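Local coordinates for protein hydrolase (PDB 2OBB) that binds a magnesium ion through a cluster of aspartates and is probably a hydrolase of the haloacid dehalogenase (HAD) type, its substrate not established, at residues Asp9-Gly12 with Thr13-His17; Gly102-Trp106 with Gly107-Glu111. All blocks are in the same frame, centred on the assembly; numbering follows the deposited sequence.

Contact 1. Residues Asp9-Gly12 with Thr13-His17. With MG (magnesium ion), chain B.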
loop_
_atom_site.group_PDB
_atom_site.type_symbol
_atom_site.label_atom_id
_atom_site.label_comp_id
_atom_site.label_asym_id
_atom_site.label_seq_id
_atom_site.Cartn_x
_atom_site.Cartn_y
_atom_site.Cartn_z
ATOM N N ASP A 9 1.904 7.916 0.779
ATOM C CA ASP A 9 2.910 8.008 -0.264
ATOM C C ASP A 9 3.129 9.477 -0.623
ATOM O O ASP A 9 2.306 10.327 -0.296
ATOM C CB ASP A 9 2.456 7.202 -1.460
ATOM C CG ASP A 9 3.377 7.331 -2.629
ATOM O OD1 ASP A 9 4.573 7.074 -2.461
ATOM O OD2 ASP A 9 2.898 7.654 -3.739
ATOM N N PHE A 10 4.245 9.785 -1.276
ATOM C CA PHE A 10 4.471 11.144 -1.674
ATOM C C PHE A 10 4.163 11.374 -3.157
ATOM O O PHE A 10 3.141 12.023 -3.473
ATOM C CB PHE A 10 5.888 11.592 -1.316
ATOM C CG PHE A 10 6.147 13.049 -1.577
ATOM C CD1 PHE A 10 5.460 14.037 -0.865
ATOM C CD2 PHE A 10 7.104 13.445 -2.512
ATOM C CE1 PHE A 10 5.715 15.407 -1.085
ATOM C CE2 PHE A 10 7.363 14.824 -2.743
ATOM C CZ PHE A 10 6.667 15.795 -2.029
ATOM N N ASP A 11 5.023 10.863 -4.057
ATOM C CA ASP A 11 4.859 11.129 -5.490
ATOM C C ASP A 11 3.633 10.452 -6.115
ATOM O O ASP A 11 3.464 9.219 -6.035
ATOM C CB ASP A 11 6.105 10.746 -6.281
ATOM C CG ASP A 11 7.368 11.349 -5.710
ATOM O OD1 ASP A 11 7.668 12.528 -5.999
ATOM O OD2 ASP A 11 8.067 10.626 -4.970
ATOM N N GLY A 12 2.790 11.266 -6.749
ATOM C CA GLY A 12 1.551 10.785 -7.347
ATOM C C GLY A 12 0.401 10.766 -6.350
ATOM O O GLY A 12 -0.738 10.505 -6.724
ATOM N N THR A 13 0.712 11.029 -5.080
ATOM C CA THR A 13 -0.257 10.965 -4.004
ATOM C C THR A 13 -0.509 12.324 -3.358
ATOM O O THR A 13 -1.646 12.747 -3.248
ATOM C CB THR A 13 0.187 9.956 -2.912
ATOM O OG1 THR A 13 0.412 8.682 -3.516
ATOM C CG2 THR A 13 -0.879 9.804 -1.807
ATOM N N ILE A 14 0.562 12.967 -2.879
ATOM C CA ILE A 14 0.502 14.301 -2.294
ATOM C C ILE A 14 0.820 15.351 -3.384
ATOM O O ILE A 14 0.244 16.456 -3.385
ATOM C CB ILE A 14 1.496 14.432 -1.090
ATOM C CG1 ILE A 14 1.064 13.546 0.096
ATOM C CG2 ILE A 14 1.611 15.891 -0.599
ATOM C CD1 ILE A 14 2.023 13.566 1.268
ATOM N N VAL A 15 1.757 15.006 -4.294
ATOM C CA VAL A 15 2.089 15.859 -5.441
ATOM C C VAL A 15 1.960 15.077 -6.736
ATOM O O VAL A 15 2.042 13.859 -6.711
ATOM C CB VAL A 15 3.520 16.445 -5.343
ATOM C CG1 VAL A 15 3.600 17.422 -4.204
ATOM C CG2 VAL A 15 4.580 15.319 -5.184
ATOM N N GLU A 16 1.778 15.770 -7.864
ATOM C CA GLU A 16 1.921 15.133 -9.171
ATOM C C GLU A 16 3.286 14.463 -9.235
ATOM O O GLU A 16 4.254 14.960 -8.648
ATOM C CB GLU A 16 1.871 16.136 -10.313
ATOM C CG GLU A 16 0.859 17.194 -10.158
ATOM C CD GLU A 16 -0.343 16.937 -10.987
ATOM O OE1 GLU A 16 -1.017 15.891 -10.767
ATOM O OE2 GLU A 16 -0.593 17.798 -11.871
ATOM N N HIS A 17 3.357 13.353 -9.969
ATOM C CA HIS A 17 4.562 12.534 -10.028
ATOM C C HIS A 17 5.598 13.158 -10.954
ATOM O O HIS A 17 5.496 13.022 -12.162
ATOM C CB HIS A 17 4.210 11.132 -10.533
ATOM C CG HIS A 17 5.220 10.089 -10.182
ATOM N ND1 HIS A 17 4.908 8.741 -10.138
ATOM C CD2 HIS A 17 6.524 10.190 -9.826
ATOM C CE1 HIS A 17 5.984 8.057 -9.788
ATOM N NE2 HIS A 17 6.976 8.912 -9.594
HETATM MG MG MG B . 3.317 7.347 -5.771
HETATM O O HOH W 1 5.281 7.028 -5.439
HETATM O O HOH W 2 3.241 5.342 -5.062
HETATM O O HOH W 3 3.464 6.925 -7.839
#
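Asp9 and Thr13 meet through their side chains: Thr13 OG1 donates to Asp9 OD2 at 2.7 Å, on the lone pair facing away from OD1. The same OD2 binds the magnesium ion at 2.1 Å. A chi1 of 175° swings the Asp9 carboxylate away from its own backbone N and out to the metal, where Asp11 O, three waters and Asp97 complete six ligands. Water 1 also donates to Asp9 OD1, which forms a salt bridge with Lys88 of the second subunit. Thr13 OG1 is bonded to Asp97 N as well, tying two metal ligands together.

The order Asp-Phe-Asp-Gly-Thr after strand 5-8 is consistent with the DxDx(T/V) motif of the HAD superfamily, and the backbone curls tightly to present it. Phe10 O takes Ile14 N at 2.8 Å in the carbonyl plane, with Thr13 N above that plane. Gly12 N returns a bond to Val15 O at 2.7 Å; Gly12, at positive phi, has backbone angles that call for glycine.

Val15 CG2 sits over a face of the Phe10 ring, 4.0 Å from its centroid, while Ile14 CB approaches Phe10 CD1. Cut back to alanine, Phe10 would lose the ring, which would probably leave Val15 CG2 without its aromatic face and open a gap toward Ala57 and Cys61 of helix 51-62. Asp11 CB covers a face of the His17 ring, while Asp11 OD1 forms a salt bridge with Arg49.

Contact 2. Residues Gly102-Trp106 with Gly107-Glu111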
loop_
_atom_site.group_PDB
_atom_site.type_symbol
_atom_site.label_atom_id
_atom_site.label_comp_id
_atom_site.label_asym_id
_atom_site.label_seq_id
_atom_site.Cartn_x
_atom_site.Cartn_y
_atom_site.Cartn_z
ATOM N N GLY A 102 -6.492 2.385 -7.866
ATOM C CA GLY A 102 -6.122 3.796 -7.835
ATOM C C GLY A 102 -6.677 4.550 -6.637
ATOM O O GLY A 102 -7.614 4.082 -5.969
ATOM N N ILE A 103 -6.100 5.704 -6.324
ATOM C CA ILE A 103 -6.683 6.530 -5.244
ATOM C C ILE A 103 -7.608 7.621 -5.766
ATOM O O ILE A 103 -7.354 8.207 -6.831
ATOM C CB ILE A 103 -5.690 7.051 -4.180
ATOM C CG1 ILE A 103 -4.634 7.999 -4.792
ATOM C CG2 ILE A 103 -5.091 5.801 -3.233
ATOM C CD1 ILE A 103 -4.030 8.890 -3.658
ATOM N N PRO A 104 -8.721 7.851 -5.035
ATOM C CA PRO A 104 -9.711 8.821 -5.497
ATOM C C PRO A 104 -9.229 10.174 -4.982
ATOM O O PRO A 104 -8.195 10.256 -4.335
ATOM C CB PRO A 104 -10.995 8.361 -4.804
ATOM C CG PRO A 104 -10.499 7.721 -3.516
ATOM C CD PRO A 104 -9.075 7.272 -3.722
ATOM N N ASP A 105 -9.933 11.246 -5.268
ATOM C CA ASP A 105 -9.437 12.497 -4.756
ATOM C C ASP A 105 -9.605 12.580 -3.233
ATOM O O ASP A 105 -10.375 11.798 -2.595
ATOM C CB ASP A 105 -10.070 13.669 -5.486
ATOM C CG ASP A 105 -11.556 13.648 -5.403
ATOM O OD1 ASP A 105 -12.074 13.496 -4.276
ATOM O OD2 ASP A 105 -12.211 13.812 -6.467
ATOM N N TRP A 106 -8.884 13.536 -2.667
ATOM C CA TRP A 106 -8.751 13.691 -1.240
ATOM C C TRP A 106 -10.076 13.906 -0.511
ATOM O O TRP A 106 -10.220 13.439 0.619
ATOM C CB TRP A 106 -7.746 14.783 -0.956
ATOM C CG TRP A 106 -6.359 14.271 -1.212
ATOM C CD1 TRP A 106 -5.586 14.466 -2.330
ATOM C CD2 TRP A 106 -5.568 13.497 -0.302
ATOM N NE1 TRP A 106 -4.350 13.839 -2.167
ATOM C CE2 TRP A 106 -4.315 13.247 -0.929
ATOM C CE3 TRP A 106 -5.798 12.985 0.978
ATOM C CZ2 TRP A 106 -3.302 12.493 -0.317
ATOM C CZ3 TRP A 106 -4.753 12.225 1.605
ATOM C CH2 TRP A 106 -3.533 12.006 0.949
ATOM N N GLY A 107 -11.043 14.559 -1.164
ATOM C CA GLY A 107 -12.430 14.550 -0.686
ATOM C C GLY A 107 -12.946 13.162 -0.316
ATOM O O GLY A 107 -13.471 12.962 0.782
ATOM N N ILE A 108 -12.779 12.197 -1.218
ATOM C CA ILE A 108 -13.293 10.873 -1.000
ATOM C C ILE A 108 -12.423 10.112 -0.002
ATOM O O ILE A 108 -12.947 9.383 0.829
ATOM C CB ILE A 108 -13.515 10.082 -2.310
ATOM C CG1 ILE A 108 -14.773 10.576 -3.022
ATOM C CG2 ILE A 108 -13.834 8.607 -2.004
ATOM C CD1 ILE A 108 -14.509 11.510 -4.146
ATOM N N ILE A 109 -11.106 10.301 -0.067
ATOM C CA ILE A 109 -10.217 9.692 0.901
ATOM C C ILE A 109 -10.703 10.063 2.298
ATOM O O ILE A 109 -10.899 9.190 3.151
ATOM C CB ILE A 109 -8.709 10.114 0.690
ATOM C CG1 ILE A 109 -8.105 9.423 -0.552
ATOM C CG2 ILE A 109 -7.867 9.789 1.931
ATOM C CD1 ILE A 109 -6.659 9.953 -0.946
ATOM N N TYR A 110 -10.939 11.358 2.514
ATOM C CA TYR A 110 -11.407 11.859 3.793
ATOM C C TYR A 110 -12.755 11.263 4.238
ATOM O O TYR A 110 -12.884 10.742 5.357
ATOM C CB TYR A 110 -11.465 13.378 3.762
ATOM C CG TYR A 110 -11.930 13.960 5.066
ATOM C CD1 TYR A 110 -11.092 13.977 6.188
ATOM C CD2 TYR A 110 -13.217 14.475 5.189
ATOM C CE1 TYR A 110 -11.537 14.498 7.416
ATOM C CE2 TYR A 110 -13.672 15.005 6.393
ATOM C CZ TYR A 110 -12.833 15.016 7.504
ATOM O OH TYR A 110 -13.305 15.563 8.682
ATOM N N GLU A 111 -13.761 11.332 3.375
ATOM C CA GLU A 111 -15.043 10.680 3.682
ATOM C C GLU A 111 -14.869 9.201 4.054
ATOM O O GLU A 111 -15.501 8.715 4.985
ATOM C CB GLU A 111 -16.034 10.839 2.533
ATOM C CG GLU A 111 -17.306 10.050 2.689
ATOM C CD GLU A 111 -18.319 10.316 1.568
ATOM O OE1 GLU A 111 -17.944 10.974 0.556
ATOM O OE2 GLU A 111 -19.493 9.868 1.693
#
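Asp105 O receives the amide of Ile109 at 3.0 Å, in the carbonyl plane and nearly straight at the hydrogen (164°), opening the helical bonding. Tyr110 N reaches Trp106 O at 2.9 Å, tilted a little from the plane of that carbonyl. Asp105 is the N-cap: its OD1 accepts a weak, long bond from Ile108 N, 3.4 Å away. The torsion behind it sets CG between the backbone N and the carbonyl carbon (chi1 57°), folding the carboxylate back toward the first turn, where its negative charge probably suits the helix dipole.

Beyond these polar bonds, Ile109 does most of the packing. Ile109 CD1 lies over the six-membered ring of Trp106, 3.7 Å from the centroid and 13° off the normal, the two side chains running alongside each other in the same direction. Ile103 CD1 meets Ile109 CD1 at 3.9 Å. Pro104 CG rests on Ile108 CG2 at 3.8 Å, while Pro104 CD touches Ile109 CG1, Pro104 and Ile109 crossing at about a right angle.

The Trp106 ring reaches Ala29, Thr32 and Leu33 of helix 29-38. Ile103, Trp106 and Ile109 touch Ile95 of strand 93-95, whereas Pro104 touches Phe119 and Ile108 touches Ile122 of helix 119-123.

Overall arrangement
Contact 1 comes first along the chain, in the loop between strand 5-8 and helix 29-38; contact 2 follows strand 93-95 and leads into helix 106-115. Those two strands are neighbours in the parallel sheet, which brings the segments together with centres about 13 Å apart. They touch directly: Thr13 O lies 3.1 Å from Trp106 NE1, a probable hydrogen bond, and Thr13 CG2 packs against Ile103 CD1. Contact 1 supplies two magnesium ligands, while Asp97, the third protein ligand, comes shortly before 102-106 in the chain. Metal loop and helix start are thus joined beside the site, as expected for a HAD-like core.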